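Local coordinates for protein putative alpha-L-fucosidase (Bacteroides thetaiotaomicron, PDB 4H41) that is a putative alpha-L-fucosidase with a TIM-barrel fold that probably hydrolyses fucose-bearing host glycans, at residues W51-W56 with Y105-E110; S98-D103 with K148-K153; D244-Y249 with F277-P282. One frame throughout, in Å; residues are numbered along the deposited sequence.

Interaction 1: residues W51-W56 with Y105-E110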
loop_
_atom_site.group_PDB
_atom_site.type_symbol
_atom_site.label_atom_id
_atom_site.label_comp_id
_atom_site.label_asym_id
_atom_site.label_seq_id
_atom_site.Cartn_x
_atom_site.Cartn_y
_atom_site.Cartn_z
ATOM N N TRP B 51 -13.505 -0.068 11.872
ATOM C CA TRP B 51 -14.821 0.537 11.969
ATOM C C TRP B 51 -15.616 -0.044 13.127
ATOM O O TRP B 51 -15.452 -1.218 13.464
ATOM C CB TRP B 51 -15.611 0.299 10.678
ATOM C CG TRP B 51 -15.155 1.080 9.502
ATOM C CD1 TRP B 51 -14.164 2.016 9.445
ATOM C CD2 TRP B 51 -15.707 0.993 8.185
ATOM N NE1 TRP B 51 -14.042 2.492 8.161
ATOM C CE2 TRP B 51 -15.025 1.929 7.381
ATOM C CE3 TRP B 51 -16.747 0.250 7.625
ATOM C CZ2 TRP B 51 -15.286 2.058 6.007
ATOM C CZ3 TRP B 51 -17.020 0.389 6.275
ATOM C CH2 TRP B 51 -16.290 1.296 5.482
ATOM N N GLY B 52 -16.459 0.798 13.714
ATOM C CA GLY B 52 -17.428 0.430 14.725
ATOM C C GLY B 52 -18.816 0.482 14.117
ATOM O O GLY B 52 -18.973 0.657 12.899
ATOM N N GLU B 53 -19.841 0.307 14.948
ATOM C CA GLU B 53 -21.217 0.283 14.444
ATOM C C GLU B 53 -21.598 1.587 13.735
ATOM O O GLU B 53 -22.328 1.539 12.758
ATOM C CB GLU B 53 -22.211 -0.007 15.567
ATOM C CG GLU B 53 -23.606 -0.258 15.011
ATOM C CD GLU B 53 -24.555 -1.037 15.882
ATOM O OE1 GLU B 53 -24.109 -1.969 16.592
ATOM O OE2 GLU B 53 -25.776 -0.825 15.720
ATOM N N LYS B 54 -21.101 2.738 14.191
ATOM C CA LYS B 54 -21.424 4.019 13.524
ATOM C C LYS B 54 -20.973 4.043 12.070
ATOM O O LYS B 54 -21.731 4.444 11.167
ATOM C CB LYS B 54 -20.770 5.175 14.270
ATOM C CG LYS B 54 -21.139 6.551 13.765
ATOM C CD LYS B 54 -20.345 7.627 14.511
ATOM C CE LYS B 54 -21.052 8.948 14.512
ATOM N NZ LYS B 54 -20.170 10.064 14.958
ATOM N N GLU B 55 -19.739 3.606 11.842
ATOM C CA GLU B 55 -19.160 3.544 10.504
ATOM C C GLU B 55 -19.863 2.504 9.647
ATOM O O GLU B 55 -20.132 2.757 8.462
ATOM C CB GLU B 55 -17.669 3.214 10.588
ATOM C CG GLU B 55 -16.823 4.341 11.164
ATOM C CD GLU B 55 -16.905 4.527 12.662
ATOM O OE1 GLU B 55 -17.164 3.528 13.372
ATOM O OE2 GLU B 55 -16.670 5.658 13.136
ATOM N N TRP B 56 -20.213 1.356 10.234
ATOM C CA TRP B 56 -20.902 0.309 9.455
ATOM C C TRP B 56 -22.296 0.762 9.075
ATOM O O TRP B 56 -22.711 0.559 7.931
ATOM C CB TRP B 56 -20.925 -1.014 10.210
ATOM C CG TRP B 56 -19.678 -1.798 9.985
ATOM C CD1 TRP B 56 -18.683 -2.052 10.879
ATOM C CD2 TRP B 56 -19.267 -2.380 8.747
ATOM N NE1 TRP B 56 -17.695 -2.800 10.283
ATOM C CE2 TRP B 56 -18.024 -3.006 8.970
ATOM C CE3 TRP B 56 -19.799 -2.385 7.451
ATOM C CZ2 TRP B 56 -17.302 -3.632 7.935
ATOM C CZ3 TRP B 56 -19.130 -3.100 6.464
ATOM C CH2 TRP B 56 -17.892 -3.703 6.715
ATOM N N TYR B 105 -24.469 -6.957 11.859
ATOM C CA TYR B 105 -24.840 -7.002 10.439
ATOM C C TYR B 105 -26.286 -7.386 10.233
ATOM O O TYR B 105 -26.928 -6.838 9.351
ATOM C CB TYR B 105 -23.946 -7.957 9.647
ATOM C CG TYR B 105 -22.521 -7.496 9.527
ATOM C CD1 TYR B 105 -22.216 -6.188 9.137
ATOM C CD2 TYR B 105 -21.464 -8.381 9.701
ATOM C CE1 TYR B 105 -20.902 -5.782 8.950
ATOM C CE2 TYR B 105 -20.144 -7.976 9.520
ATOM C CZ TYR B 105 -19.870 -6.679 9.144
ATOM O OH TYR B 105 -18.573 -6.295 8.933
ATOM N N LEU B 106 -26.805 -8.334 11.000
ATOM C CA LEU B 106 -28.222 -8.712 10.885
ATOM C C LEU B 106 -29.133 -7.523 11.211
ATOM O O LEU B 106 -30.118 -7.313 10.498
ATOM C CB LEU B 106 -28.529 -9.894 11.762
ATOM C CG LEU B 106 -28.036 -11.228 11.206
ATOM C CD1 LEU B 106 -28.052 -12.299 12.272
ATOM C CD2 LEU B 106 -28.893 -11.700 10.052
ATOM N N ARG B 107 -28.798 -6.726 12.234
ATOM C CA ARG B 107 -29.596 -5.545 12.601
ATOM C C ARG B 107 -29.501 -4.479 11.515
ATOM O O ARG B 107 -30.499 -3.856 11.171
ATOM C CB ARG B 107 -29.166 -4.977 13.959
ATOM C CG ARG B 107 -29.666 -5.827 15.121
ATOM C CD ARG B 107 -29.418 -5.179 16.473
ATOM N NE ARG B 107 -27.997 -5.129 16.808
ATOM C CZ ARG B 107 -27.188 -4.088 16.675
ATOM N NH1 ARG B 107 -27.648 -2.932 16.198
ATOM N NH2 ARG B 107 -25.904 -4.191 17.012
ATOM N N LEU B 108 -28.305 -4.270 10.959
ATOM C CA LEU B 108 -28.135 -3.273 9.907
ATOM C C LEU B 108 -28.849 -3.724 8.627
ATOM O O LEU B 108 -29.488 -2.905 7.976
ATOM C CB LEU B 108 -26.651 -3.000 9.635
ATOM C CG LEU B 108 -25.911 -2.297 10.766
ATOM C CD1 LEU B 108 -24.436 -2.169 10.444
ATOM C CD2 LEU B 108 -26.516 -0.897 11.063
ATOM N N ALA B 109 -28.771 -5.018 8.279
ATOM C CA ALA B 109 -29.471 -5.536 7.100
ATOM C C ALA B 109 -30.962 -5.340 7.249
ATOM O O ALA B 109 -31.619 -4.938 6.281
ATOM C CB ALA B 109 -29.143 -7.005 6.867
ATOM N N GLU B 110 -31.500 -5.541 8.459
ATOM C CA GLU B 110 -32.930 -5.348 8.657
ATOM C C GLU B 110 -33.306 -3.871 8.560
ATOM O O GLU B 110 -34.307 -3.520 7.932
ATOM C CB GLU B 110 -33.361 -5.911 10.001
ATOM C CG GLU B 110 -34.859 -5.790 10.221
ATOM C CD GLU B 110 -35.403 -6.492 11.442
ATOM O OE1 GLU B 110 -34.604 -7.127 12.173
ATOM O OE2 GLU B 110 -36.628 -6.370 11.684
#
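Glu53 and Arg107 meet in an end-on salt bridge, one carboxylate oxygen to each terminal nitrogen of the guanidinium. Arg107 NH2 donates to Glu53 OE1 at 2.9 Å with an N-H...O angle of 176°, and NH1 serves OE2 almost as straight. Both oxygens are met on their syn sides and lie close to the guanidinium plane, while the two flat groups are twisted moderately against each other. Glu53 gets there because CG stands anti to its backbone N (chi1 -171°) and the chain runs on extended, whereas Arg107 bends at chi3. Its NE is left for Asp103, one turn earlier, so two carboxylates share the guanidinium, probably balancing its charge and fixing its rotation.

Helices 53-65 and 101-111 are neighbours on the outside of the (beta/alpha)8 barrel, and beside the ion pair their facing sides are apolar and aromatic. The edge of Tyr105 points at the face of the Trp56 six-membered ring in a T-shaped pair, with centroids 5.1 Å apart and planes at 89°. Tyr105 CE1 lies 3.8 Å from Trp56 CD2, and the hydroxyl also rides over the indole, 3.1 Å from OH to CZ2; this buried oxygen has no hydrogen-bond partner in the model. On the opposite indole face sits the edge of Trp51, making Trp56 a flat spacer between two aromatic rims. Leu108 packs alongside, its CD1 3.7 Å from Trp56 CB, a branched apolar tip suited to a buried helix-helix interface.

Interaction 2: residues S98-D103 with K148-K153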
loop_
_atom_site.group_PDB
_atom_site.type_symbol
_atom_site.label_atom_id
_atom_site.label_comp_id
_atom_site.label_asym_id
_atom_site.label_seq_id
_atom_site.Cartn_x
_atom_site.Cartn_y
_atom_site.Cartn_z
ATOM N N SER B 98 -14.346 -8.647 20.276
ATOM C CA SER B 98 -14.902 -7.622 21.150
ATOM C C SER B 98 -16.299 -7.223 20.739
ATOM O O SER B 98 -16.987 -6.608 21.537
ATOM C CB SER B 98 -14.020 -6.388 21.194
ATOM O OG SER B 98 -13.873 -5.805 19.921
ATOM N N VAL B 99 -16.729 -7.550 19.514
ATOM C CA VAL B 99 -18.068 -7.194 19.030
ATOM C C VAL B 99 -18.698 -8.404 18.369
ATOM O O VAL B 99 -18.043 -9.096 17.589
ATOM C CB VAL B 99 -17.985 -6.006 18.021
ATOM C CG1 VAL B 99 -19.357 -5.680 17.420
ATOM C CG2 VAL B 99 -17.376 -4.756 18.665
ATOM N N ASP B 100 -20.010 -8.598 18.592
ATOM C CA ASP B 100 -20.770 -9.617 17.881
ATOM C C ASP B 100 -21.151 -9.020 16.508
ATOM O O ASP B 100 -22.133 -8.290 16.392
ATOM C CB ASP B 100 -22.013 -10.074 18.673
ATOM C CG ASP B 100 -22.806 -11.172 17.985
ATOM O OD1 ASP B 100 -22.555 -11.432 16.775
ATOM O OD2 ASP B 100 -23.711 -11.755 18.634
ATOM N N LEU B 101 -20.327 -9.279 15.493
ATOM C CA LEU B 101 -20.557 -8.745 14.143
ATOM C C LEU B 101 -21.761 -9.354 13.478
ATOM O O LEU B 101 -22.410 -8.691 12.663
ATOM C CB LEU B 101 -19.329 -8.963 13.246
ATOM C CG LEU B 101 -18.049 -8.289 13.720
ATOM C CD1 LEU B 101 -16.858 -8.676 12.826
ATOM C CD2 LEU B 101 -18.202 -6.768 13.732
ATOM N N VAL B 102 -22.071 -10.618 13.771
ATOM C CA VAL B 102 -23.241 -11.279 13.167
ATOM C C VAL B 102 -24.513 -10.526 13.599
ATOM O O VAL B 102 -25.326 -10.148 12.750
ATOM C CB VAL B 102 -23.289 -12.780 13.497
ATOM C CG1 VAL B 102 -24.554 -13.402 12.960
ATOM C CG2 VAL B 102 -22.083 -13.493 12.885
ATOM N N ASP B 103 -24.640 -10.254 14.901
ATOM C CA ASP B 103 -25.751 -9.478 15.454
ATOM C C ASP B 103 -25.803 -8.104 14.787
ATOM O O ASP B 103 -26.862 -7.666 14.348
ATOM C CB ASP B 103 -25.584 -9.306 16.970
ATOM C CG ASP B 103 -26.492 -8.231 17.555
ATOM O OD1 ASP B 103 -27.709 -8.471 17.644
ATOM O OD2 ASP B 103 -25.990 -7.118 17.849
ATOM N N LYS B 148 -29.846 -21.498 15.539
ATOM C CA LYS B 148 -30.543 -21.312 16.814
ATOM C C LYS B 148 -30.346 -19.924 17.394
ATOM O O LYS B 148 -31.299 -19.328 17.883
ATOM C CB LYS B 148 -30.085 -22.356 17.833
ATOM C CG LYS B 148 -30.583 -23.759 17.474
ATOM C CD LYS B 148 -29.837 -24.857 18.233
HETATM N N MSE B 149 -29.119 -19.410 17.331
HETATM C CA MSE B 149 -28.775 -18.116 17.929
HETATM C C MSE B 149 -29.234 -16.929 17.080
HETATM O O MSE B 149 -29.625 -15.911 17.626
HETATM C CB MSE B 149 -27.257 -18.025 18.136
HETATM C CG MSE B 149 -26.721 -18.977 19.209
HETATM SE SE MSE B 149 -24.732 -19.063 19.089
HETATM C CE MSE B 149 -24.387 -17.264 19.815
ATOM N N TYR B 150 -29.183 -17.062 15.757
ATOM C CA TYR B 150 -29.481 -15.962 14.834
ATOM C C TYR B 150 -30.579 -16.257 13.800
ATOM O O TYR B 150 -31.449 -15.421 13.609
ATOM C CB TYR B 150 -28.183 -15.575 14.080
ATOM C CG TYR B 150 -27.067 -15.176 15.014
ATOM C CD1 TYR B 150 -27.051 -13.922 15.620
ATOM C CD2 TYR B 150 -25.993 -16.027 15.258
ATOM C CE1 TYR B 150 -26.080 -13.585 16.559
ATOM C CE2 TYR B 150 -25.014 -15.700 16.194
ATOM C CZ TYR B 150 -25.037 -14.456 16.804
ATOM O OH TYR B 150 -24.091 -14.140 17.716
ATOM N N GLY B 151 -30.475 -17.362 13.075
ATOM C CA GLY B 151 -31.397 -17.683 11.982
ATOM C C GLY B 151 -32.864 -17.678 12.345
ATOM O O GLY B 151 -33.681 -17.162 11.576
ATOM N N GLU B 152 -33.185 -18.176 13.557
ATOM C CA GLU B 152 -34.562 -18.220 14.072
ATOM C C GLU B 152 -35.017 -16.905 14.684
ATOM O O GLU B 152 -36.194 -16.776 14.990
ATOM C CB GLU B 152 -34.677 -19.311 15.158
ATOM C CG GLU B 152 -34.560 -20.708 14.601
ATOM C CD GLU B 152 -34.863 -21.805 15.600
ATOM O OE1 GLU B 152 -34.606 -21.607 16.809
ATOM O OE2 GLU B 152 -35.298 -22.892 15.159
ATOM N N LYS B 153 -34.100 -15.965 14.953
ATOM C CA LYS B 153 -34.439 -14.727 15.664
ATOM C C LYS B 153 -34.387 -13.457 14.844
ATOM O O LYS B 153 -35.004 -12.481 15.255
ATOM C CB LYS B 153 -33.477 -14.561 16.857
ATOM C CG LYS B 153 -33.580 -15.732 17.836
ATOM C CD LYS B 153 -32.812 -15.470 19.110
ATOM C CE LYS B 153 -32.810 -16.682 20.003
ATOM N NZ LYS B 153 -31.933 -16.480 21.183
#
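The Tyr150 ring has a methyl lying on one face and a carboxylate oxygen at its edge. Val102 CG1 stands over the ring centre, 3.6 Å from the centroid and only 8° off the normal, a nearly ideal CH-pi contact; its distances to the six ring carbons are accordingly similar, with CD1 at 3.7 Å. This methyl is anti to the valine's backbone N (chi1 175°), the branch position that brings it over the aromatic face. At the edge, close to the ring plane, Asp100 OD2 accepts a hydrogen bond from Tyr150 OH at 2.6 Å. The hydroxyl comes to the syn side of that oxygen, tilted out of the carboxylate plane, and ring and carboxylate are turned 82° against each other.

Aspartate suits this place because its short side chain can do two jobs. Asp100 is the N-cap of helix 101-111: while OD2 takes the tyrosine, OD1 accepts a nearly straight bond from Asp103 N at 3.0 Å, the amide approaching from well above the carboxylate plane. The capping bond helps fix the rotation of the carboxylate, so the helix start positions the acceptor for Tyr150. Ile25 of the second subunit packs against Asp100. Asp103 adds its CB near Tyr150 CE1, but its carboxylate turns to other partners, OD1 to the hydroxyl of Tyr154.

Tyr150 lies in the last turns of helix 136-151, where a wider pi-type turn occurs, and its ring reaches across to the first turn of helix 101-111. The contact thus ties two successive outer helices of the barrel, those preceding strands 115-119 and 157-162.

Interaction 3: residues D244-Y249 with F277-P282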
loop_
_atom_site.group_PDB
_atom_site.type_symbol
_atom_site.label_atom_id
_atom_site.label_comp_id
_atom_site.label_asym_id
_atom_site.label_seq_id
_atom_site.Cartn_x
_atom_site.Cartn_y
_atom_site.Cartn_z
ATOM N N ASP B 244 -14.249 -12.835 -10.873
ATOM C CA ASP B 244 -13.980 -12.556 -12.299
ATOM C C ASP B 244 -12.571 -12.036 -12.609
ATOM O O ASP B 244 -12.286 -11.721 -13.759
ATOM C CB ASP B 244 -15.007 -11.538 -12.793
ATOM C CG ASP B 244 -14.906 -10.150 -12.200
ATOM O OD1 ASP B 244 -13.958 -9.902 -11.347
ATOM O OD2 ASP B 244 -15.713 -9.288 -12.593
ATOM N N GLY B 245 -11.713 -11.897 -11.605
ATOM C CA GLY B 245 -10.458 -11.194 -11.792
ATOM C C GLY B 245 -9.236 -11.927 -12.236
ATOM O O GLY B 245 -8.243 -11.257 -12.522
ATOM N N HIS B 246 -9.238 -13.268 -12.256
ATOM C CA HIS B 246 -7.998 -13.990 -12.553
ATOM C C HIS B 246 -7.770 -14.253 -14.039
ATOM O O HIS B 246 -6.730 -14.805 -14.392
ATOM C CB HIS B 246 -7.939 -15.309 -11.782
ATOM C CG HIS B 246 -8.045 -15.136 -10.295
ATOM N ND1 HIS B 246 -9.270 -15.008 -9.678
ATOM C CD2 HIS B 246 -7.080 -15.033 -9.354
ATOM C CE1 HIS B 246 -9.017 -14.902 -8.373
ATOM N NE2 HIS B 246 -7.719 -14.938 -8.133
ATOM N N ILE B 247 -8.698 -13.846 -14.895
ATOM C CA ILE B 247 -8.575 -13.989 -16.344
ATOM C C ILE B 247 -8.356 -12.595 -16.930
ATOM O O ILE B 247 -8.705 -11.589 -16.308
ATOM C CB ILE B 247 -9.793 -14.710 -16.982
ATOM C CG1 ILE B 247 -11.111 -14.015 -16.678
ATOM C CG2 ILE B 247 -9.820 -16.186 -16.556
ATOM C CD1 ILE B 247 -12.306 -14.601 -17.452
ATOM N N ASP B 248 -7.869 -12.550 -18.150
ATOM C CA ASP B 248 -7.666 -11.270 -18.843
ATOM C C ASP B 248 -9.001 -10.726 -19.342
ATOM O O ASP B 248 -9.979 -11.476 -19.518
ATOM C CB ASP B 248 -6.664 -11.429 -19.968
ATOM C CG ASP B 248 -5.817 -10.197 -20.278
ATOM O OD1 ASP B 248 -6.172 -9.082 -19.790
ATOM O OD2 ASP B 248 -4.767 -10.357 -20.947
ATOM N N TYR B 249 -9.048 -9.428 -19.593
ATOM C CA TYR B 249 -10.304 -8.748 -19.968
ATOM C C TYR B 249 -10.816 -9.165 -21.350
ATOM O O TYR B 249 -12.005 -9.066 -21.581
ATOM C CB TYR B 249 -10.195 -7.210 -19.868
ATOM C CG TYR B 249 -9.671 -6.790 -18.515
ATOM C CD1 TYR B 249 -10.496 -6.780 -17.401
ATOM C CD2 TYR B 249 -8.324 -6.517 -18.327
ATOM C CE1 TYR B 249 -9.991 -6.508 -16.126
ATOM C CE2 TYR B 249 -7.819 -6.206 -17.066
ATOM C CZ TYR B 249 -8.655 -6.216 -15.967
ATOM O OH TYR B 249 -8.150 -5.992 -14.703
ATOM N N PHE B 277 -11.288 -4.484 -6.688
ATOM C CA PHE B 277 -9.887 -4.203 -6.396
ATOM C C PHE B 277 -9.069 -4.580 -7.628
ATOM O O PHE B 277 -9.527 -5.396 -8.441
ATOM C CB PHE B 277 -9.401 -4.929 -5.152
ATOM C CG PHE B 277 -9.481 -6.428 -5.244
ATOM C CD1 PHE B 277 -10.654 -7.094 -4.934
ATOM C CD2 PHE B 277 -8.415 -7.170 -5.741
ATOM C CE1 PHE B 277 -10.740 -8.478 -5.049
ATOM C CE2 PHE B 277 -8.500 -8.555 -5.835
ATOM C CZ PHE B 277 -9.653 -9.201 -5.443
ATOM N N ASP B 278 -7.878 -3.992 -7.781
ATOM C CA ASP B 278 -7.060 -4.200 -8.945
ATOM C C ASP B 278 -6.029 -5.321 -8.734
ATOM O O ASP B 278 -5.173 -5.214 -7.897
ATOM C CB ASP B 278 -6.348 -2.866 -9.312
ATOM C CG ASP B 278 -6.069 -2.754 -10.791
ATOM O OD1 ASP B 278 -5.426 -3.679 -11.332
ATOM O OD2 ASP B 278 -6.533 -1.730 -11.436
ATOM N N ARG B 279 -6.075 -6.353 -9.562
ATOM C CA ARG B 279 -5.103 -7.449 -9.521
ATOM C C ARG B 279 -3.883 -7.175 -10.420
ATOM O O ARG B 279 -2.986 -7.996 -10.460
ATOM C CB ARG B 279 -5.769 -8.764 -9.999
ATOM C CG ARG B 279 -6.558 -9.421 -8.935
ATOM C CD ARG B 279 -6.990 -10.804 -9.403
ATOM N NE ARG B 279 -7.908 -11.335 -8.440
ATOM C CZ ARG B 279 -7.581 -11.850 -7.272
ATOM N NH1 ARG B 279 -6.313 -12.092 -6.975
ATOM N NH2 ARG B 279 -8.521 -12.243 -6.439
ATOM N N ASP B 280 -3.850 -6.078 -11.163
ATOM C CA ASP B 280 -2.752 -5.822 -12.115
ATOM C C ASP B 280 -1.656 -4.954 -11.550
ATOM O O ASP B 280 -0.735 -4.594 -12.282
ATOM C CB ASP B 280 -3.329 -5.128 -13.362
ATOM C CG ASP B 280 -4.420 -5.923 -14.049
ATOM O OD1 ASP B 280 -4.322 -7.154 -14.066
ATOM O OD2 ASP B 280 -5.384 -5.298 -14.562
HETATM N N MSE B 281 -1.716 -4.625 -10.273
HETATM C CA MSE B 281 -0.840 -3.641 -9.649
HETATM C C MSE B 281 0.112 -4.255 -8.640
HETATM O O MSE B 281 -0.195 -5.277 -8.034
HETATM C CB MSE B 281 -1.697 -2.588 -8.947
HETATM C CG MSE B 281 -2.645 -1.850 -9.878
HETATM SE SE MSE B 281 -1.682 -0.610 -11.006
HETATM C CE MSE B 281 -1.977 -1.333 -12.741
ATOM N N PRO B 282 1.233 -3.583 -8.363
ATOM C CA PRO B 282 2.210 -4.147 -7.404
ATOM C C PRO B 282 1.825 -3.975 -5.923
ATOM O O PRO B 282 2.614 -4.366 -5.066
ATOM C CB PRO B 282 3.486 -3.403 -7.733
ATOM C CG PRO B 282 3.014 -2.070 -8.233
ATOM C CD PRO B 282 1.767 -2.359 -8.999
HETATM O O HOH W 1 -7.770 -5.817 -11.933
#
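Arg279 crosses from its own loop to lie over His246, its chain extended from CG to NE and its CG anti to the carbonyl carbon (chi1 -81°). Beyond CB and CG, CD comes 3.4 Å from Gly245 O. A CB on Gly245 would come too near Arg279 NE, so the lack of a side chain there lets the arginine lie close. NE passes over the histidine ring and forms a salt bridge with Glu275, while CZ sits 3.2 Å from His246 NE2. Both NH1 and NH2 lie close to that nitrogen too, but at angles unfit for hydrogen bonding: the guanidinium is laid over the imidazole, the planes 30° apart. Its other face meets the edge of Phe277, through CE2; NH2 also makes a weak hydrogen bond to an unidentified bound molecule. With an alanine here, Glu275 would probably be left without its charged mate and one imidazole face would probably lose its cover.

Next to it, Tyr249 OH donates to the syn side of Asp280 OD2 at 2.9 Å, an oxygen lying at the ring's edge, in its plane, and accepts a hydrogen bond from a water that in turn accepts from Arg279 N. Asp280 is also paired with Lys292, and its loop is shaped by an Asx turn in which Asp278 OD1 accepts from Asp280 N at 2.9 Å.

The two segments belong to adjacent loops at the C-terminal ends of barrel strands 239-243 and 269-273, leading to helices 252-266 and 290-302; Tyr249 rests on the latter helix.

Overall arrangement
All three contacts belong to one eight-stranded parallel barrel and its surrounding helices. Interactions 1 and 2 share helix 101-111, one using its middle and end, the other its start; their centres are 12 Å apart, Leu106 CD1 packs on Tyr150 CB, and their segments alternate along the chain. Together they link helices 53-65, 101-111 and 136-151 in sequence around the barrel, and both touch the second subunit. Interaction 3 follows later in the chain, about 30 Å from interaction 1 and 34 Å from interaction 2, centre to centre, and joins loops after strands 239-243 and 269-273, at the barrel end where TIM-barrel enzymes usually hold their active sites; it touches the third subunit.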